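Local coordinates for protein glutathione S-transferase 2 (Onchocerca volvulus, PDB 1TU7) that transfers glutathione to electrophilic substrates as a homodimeric pi-class transferase and appears central to the parasite's detoxification system, at residues Ile17-Val22 / Lys189-Lys194. Numbering follows the deposited sequence.
Sequences IRLFLV and KEYCEK
Tyr191 reaches from helix 186-197 to helix 15-23 and meets Val22, Leu19 and Arg18 there. Most of the contact is apolar. Val22 CG2 lies over one face of the Tyr191 ring as a CH-pi contact, 4.2 Å from the centroid and nearer CD2 than the middle of the ring. The other methyl, Val22 CG1, packs on Tyr191 CB at 3.8 Å. Val22 CG1 is anti to its backbone N (chi1 166°) and CG2 is anti to the carbonyl carbon, which sets both methyls on the same side of the ring plane. Leu19 CD2 approaches the ring obliquely, 3.8 Å from Tyr191 CE1.

The contact joins the two domains of the GST fold. Helix 15-23 follows the first strand of the thioredoxin-like N-terminal domain, and helix 186-197 belongs to the helical C-terminal domain. The short segments run at 136° to each other with their axes 10.9 Å apart, a gap spanned by the tyrosine.

The polar end of Tyr191 lies beside the aliphatic part of Arg18, with Tyr191 OH 3.7 Å from Arg18 CD. Glu15 connects the two residues: its OE2 hydrogen-bonds Tyr191 OH, and its OE1 forms a salt bridge with Arg18 NH1. Arg18 NE forms a salt bridge with Asp30, while NH1 and NH2 hydrogen-bond the carbonyls of Ile10 and Phe8. Arg18 also touches Tyr7 of strand 3-8, which lines the pocket of the bound glutathione.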
ATOM      1  N   ILE A  17      -4.551  -4.128  12.473  1.00 10.88           N
ATOM      2  CA  ILE A  17      -4.751  -5.585  12.474  1.00 10.88           C
ATOM      3  C   ILE A  17      -5.197  -6.063  13.854  1.00 11.44           C
ATOM      4  O   ILE A  17      -6.123  -6.852  13.991  1.00 11.91           O
ATOM      5  CB  ILE A  17      -3.506  -6.307  11.981  1.00 11.02           C
ATOM      6  CG1 ILE A  17      -3.126  -5.870  10.545  1.00 11.83           C
ATOM      7  CG2 ILE A  17      -3.700  -7.803  12.089  1.00 10.84           C
ATOM      8  CD1 ILE A  17      -1.661  -6.065  10.239  1.00 12.40           C
ATOM      9  N   ARG A  18      -4.521  -5.614  14.895  1.00 11.36           N
ATOM     10  CA  ARG A  18      -4.950  -5.933  16.253  1.00 11.17           C
ATOM     11  C   ARG A  18      -6.393  -5.526  16.469  1.00 11.74           C
ATOM     12  O   ARG A  18      -7.176  -6.271  17.036  1.00 12.22           O
ATOM     13  CB  ARG A  18      -4.059  -5.223  17.255  1.00 11.54           C
ATOM     14  CG  ARG A  18      -2.642  -5.727  17.303  1.00 12.45           C
ATOM     15  CD  ARG A  18      -1.837  -5.075  18.344  1.00 13.03           C
ATOM     16  NE  ARG A  18      -0.418  -5.445  18.336  1.00 12.74           N
ATOM     17  CZ  ARG A  18       0.575  -4.583  18.273  1.00 12.56           C
ATOM     18  NH1 ARG A  18       0.360  -3.303  18.111  1.00 13.47           N
ATOM     19  NH2 ARG A  18       1.827  -5.031  18.333  1.00 13.04           N
ATOM     20  N   LEU A  19      -6.771  -4.343  16.006  1.00 11.27           N
ATOM     21  CA  LEU A  19      -8.129  -3.852  16.196  1.00 11.70           C
ATOM     22  C   LEU A  19      -9.132  -4.754  15.485  1.00 11.90           C
ATOM     23  O   LEU A  19     -10.186  -5.040  16.030  1.00 11.24           O
ATOM     24  CB  LEU A  19      -8.265  -2.407  15.724  1.00 11.84           C
ATOM     25  CG  LEU A  19      -7.532  -1.369  16.576  1.00 11.49           C
ATOM     26  CD1 LEU A  19      -7.297  -0.058  15.849  1.00 12.68           C
ATOM     27  CD2 LEU A  19      -8.302  -1.124  17.884  1.00 13.00           C
ATOM     28  N   PHE A  20      -8.826  -5.157  14.247  1.00 11.77           N
ATOM     29  CA  PHE A  20      -9.654  -6.106  13.501  1.00 11.00           C
ATOM     30  C   PHE A  20      -9.907  -7.372  14.325  1.00 11.43           C
ATOM     31  O   PHE A  20     -11.038  -7.767  14.527  1.00 12.18           O
ATOM     32  CB  PHE A  20      -8.983  -6.408  12.154  1.00 10.68           C
ATOM     33  CG  PHE A  20      -9.736  -7.350  11.259  1.00 10.67           C
ATOM     34  CD1 PHE A  20     -10.114  -6.921   9.997  1.00 13.12           C
ATOM     35  CD2 PHE A  20     -10.001  -8.658  11.596  1.00 12.25           C
ATOM     36  CE1 PHE A  20     -10.767  -7.758   9.120  1.00 12.79           C
ATOM     37  CE2 PHE A  20     -10.666  -9.497  10.695  1.00 12.22           C
ATOM     38  CZ  PHE A  20     -11.041  -9.031   9.461  1.00 12.81           C
ATOM     39  N   LEU A  21      -8.829  -7.973  14.820  1.00 11.54           N
ATOM     40  CA  LEU A  21      -8.887  -9.246  15.516  1.00 11.93           C
ATOM     41  C   LEU A  21      -9.661  -9.074  16.819  1.00 12.42           C
ATOM     42  O   LEU A  21     -10.509  -9.879  17.149  1.00 12.27           O
ATOM     43  CB  LEU A  21      -7.472  -9.756  15.747  1.00 12.08           C
ATOM     44  CG  LEU A  21      -6.681 -10.132  14.509  1.00 12.59           C
ATOM     45  CD1 LEU A  21      -5.235 -10.276  14.821  1.00 12.88           C
ATOM     46  CD2 LEU A  21      -7.205 -11.441  13.906  1.00 14.84           C
ATOM     47  N   VAL A  22      -9.385  -8.010  17.534  1.00 12.69           N
ATOM     48  CA  VAL A  22     -10.057  -7.761  18.811  1.00 12.30           C
ATOM     49  C   VAL A  22     -11.548  -7.545  18.569  1.00 12.55           C
ATOM     50  O   VAL A  22     -12.372  -8.149  19.233  1.00 13.89           O
ATOM     51  CB  VAL A  22      -9.456  -6.554  19.537  1.00 12.89           C
ATOM     52  CG1 VAL A  22     -10.351  -6.114  20.662  1.00 14.88           C
ATOM     53  CG2 VAL A  22      -8.081  -6.905  20.099  1.00 14.99           C
ATOM     54  N   LYS A 189     -14.021  -0.824  23.049  1.00 13.98           N
ATOM     55  CA  LYS A 189     -14.048   0.042  24.206  1.00 14.66           C
ATOM     56  C   LYS A 189     -13.158  -0.544  25.276  1.00 14.24           C
ATOM     57  O   LYS A 189     -12.349   0.167  25.875  1.00 15.28           O
ATOM     58  CB  LYS A 189     -15.488   0.201  24.737  1.00 15.39           C
ATOM     59  CG  LYS A 189     -15.600   1.108  25.947  1.00 18.18           C
ATOM     60  CD  LYS A 189     -17.057   1.280  26.351  1.00 21.27           C
ATOM     61  CE  LYS A 189     -17.202   2.201  27.549  1.00 25.10           C
ATOM     62  NZ  LYS A 189     -18.653   2.316  27.916  1.00 30.49           N
ATOM     63  N   GLU A 190     -13.325  -1.821  25.559  1.00 14.80           N
ATOM     64  CA  GLU A 190     -12.530  -2.475  26.598  1.00 15.65           C
ATOM     65  C   GLU A 190     -11.036  -2.485  26.244  1.00 15.19           C
ATOM     66  O   GLU A 190     -10.160  -2.153  27.059  1.00 14.94           O
ATOM     67  CB  GLU A 190     -13.071  -3.881  26.759  1.00 16.93           C
ATOM     68  CG  GLU A 190     -12.276  -4.843  27.612  1.00 22.53           C
ATOM     69  CD  GLU A 190     -12.918  -6.232  27.640  1.00 28.52           C
ATOM     70  OE1 GLU A 190     -13.226  -6.826  26.553  1.00 33.80           O
ATOM     71  OE2 GLU A 190     -13.137  -6.734  28.753  1.00 35.29           O
ATOM     72  N   TYR A 191     -10.750  -2.807  24.995  1.00 14.63           N
ATOM     73  CA  TYR A 191      -9.362  -2.913  24.541  1.00 14.23           C
ATOM     74  C   TYR A 191      -8.683  -1.554  24.627  1.00 14.24           C
ATOM     75  O   TYR A 191      -7.549  -1.446  25.083  1.00 13.83           O
ATOM     76  CB  TYR A 191      -9.349  -3.422  23.113  1.00 13.36           C
ATOM     77  CG  TYR A 191      -7.986  -3.400  22.462  1.00 13.43           C
ATOM     78  CD1 TYR A 191      -7.673  -2.447  21.527  1.00 13.89           C
ATOM     79  CD2 TYR A 191      -7.024  -4.328  22.806  1.00 14.40           C
ATOM     80  CE1 TYR A 191      -6.415  -2.429  20.910  1.00 12.72           C
ATOM     81  CE2 TYR A 191      -5.759  -4.319  22.214  1.00 13.41           C
ATOM     82  CZ  TYR A 191      -5.468  -3.380  21.261  1.00 12.98           C
ATOM     83  OH  TYR A 191      -4.204  -3.387  20.701  1.00 14.25           O
ATOM     84  N   CYS A 192      -9.376  -0.515  24.194  1.00 14.52           N
ATOM     85  CA  CYS A 192      -8.808   0.830  24.164  1.00 15.30           C
ATOM     86  C   CYS A 192      -8.580   1.357  25.572  1.00 15.43           C
ATOM     87  O   CYS A 192      -7.611   2.086  25.814  1.00 15.34           O
ATOM     88  CB  CYS A 192      -9.706   1.753  23.340  1.00 16.11           C
ATOM     89  SG  CYS A 192      -9.664   1.395  21.555  1.00 18.79           S
ATOM     90  N   GLU A 193      -9.452   1.002  26.514  1.00 15.47           N
ATOM     91  CA  GLU A 193      -9.246   1.391  27.913  1.00 16.66           C
ATOM     92  C   GLU A 193      -7.936   0.777  28.428  1.00 16.01           C
ATOM     93  O   GLU A 193      -7.126   1.455  29.077  1.00 17.25           O
ATOM     94  CB  GLU A 193     -10.419   0.939  28.801  1.00 17.65           C
ATOM     95  CG  GLU A 193     -11.674   1.793  28.715  1.00 22.73           C
ATOM     96  CD  GLU A 193     -12.951   1.141  29.253  1.00 27.93           C
ATOM     97  OE1 GLU A 193     -13.945   1.888  29.448  1.00 29.15           O
ATOM     98  OE2 GLU A 193     -12.992  -0.102  29.458  1.00 30.47           O
ATOM     99  N   LYS A 194      -7.729  -0.496  28.145  1.00 15.28           N
ATOM    100  CA  LYS A 194      -6.532  -1.172  28.608  1.00 14.60           C
ATOM    101  C   LYS A 194      -5.288  -0.660  27.910  1.00 14.75           C
ATOM    102  O   LYS A 194      -4.228  -0.524  28.507  1.00 13.86           O
ATOM    103  CB  LYS A 194      -6.687  -2.663  28.449  1.00 15.65           C
ATOM    104  CG  LYS A 194      -7.710  -3.231  29.427  1.00 17.51           C
ATOM    105  CD  LYS A 194      -8.058  -4.658  29.120  1.00 21.03           C
ATOM    106  CE  LYS A 194      -9.154  -5.134  30.080  1.00 21.94           C
ATOM    107  NZ  LYS A 194      -8.676  -5.190  31.488  1.00 25.62           N
TER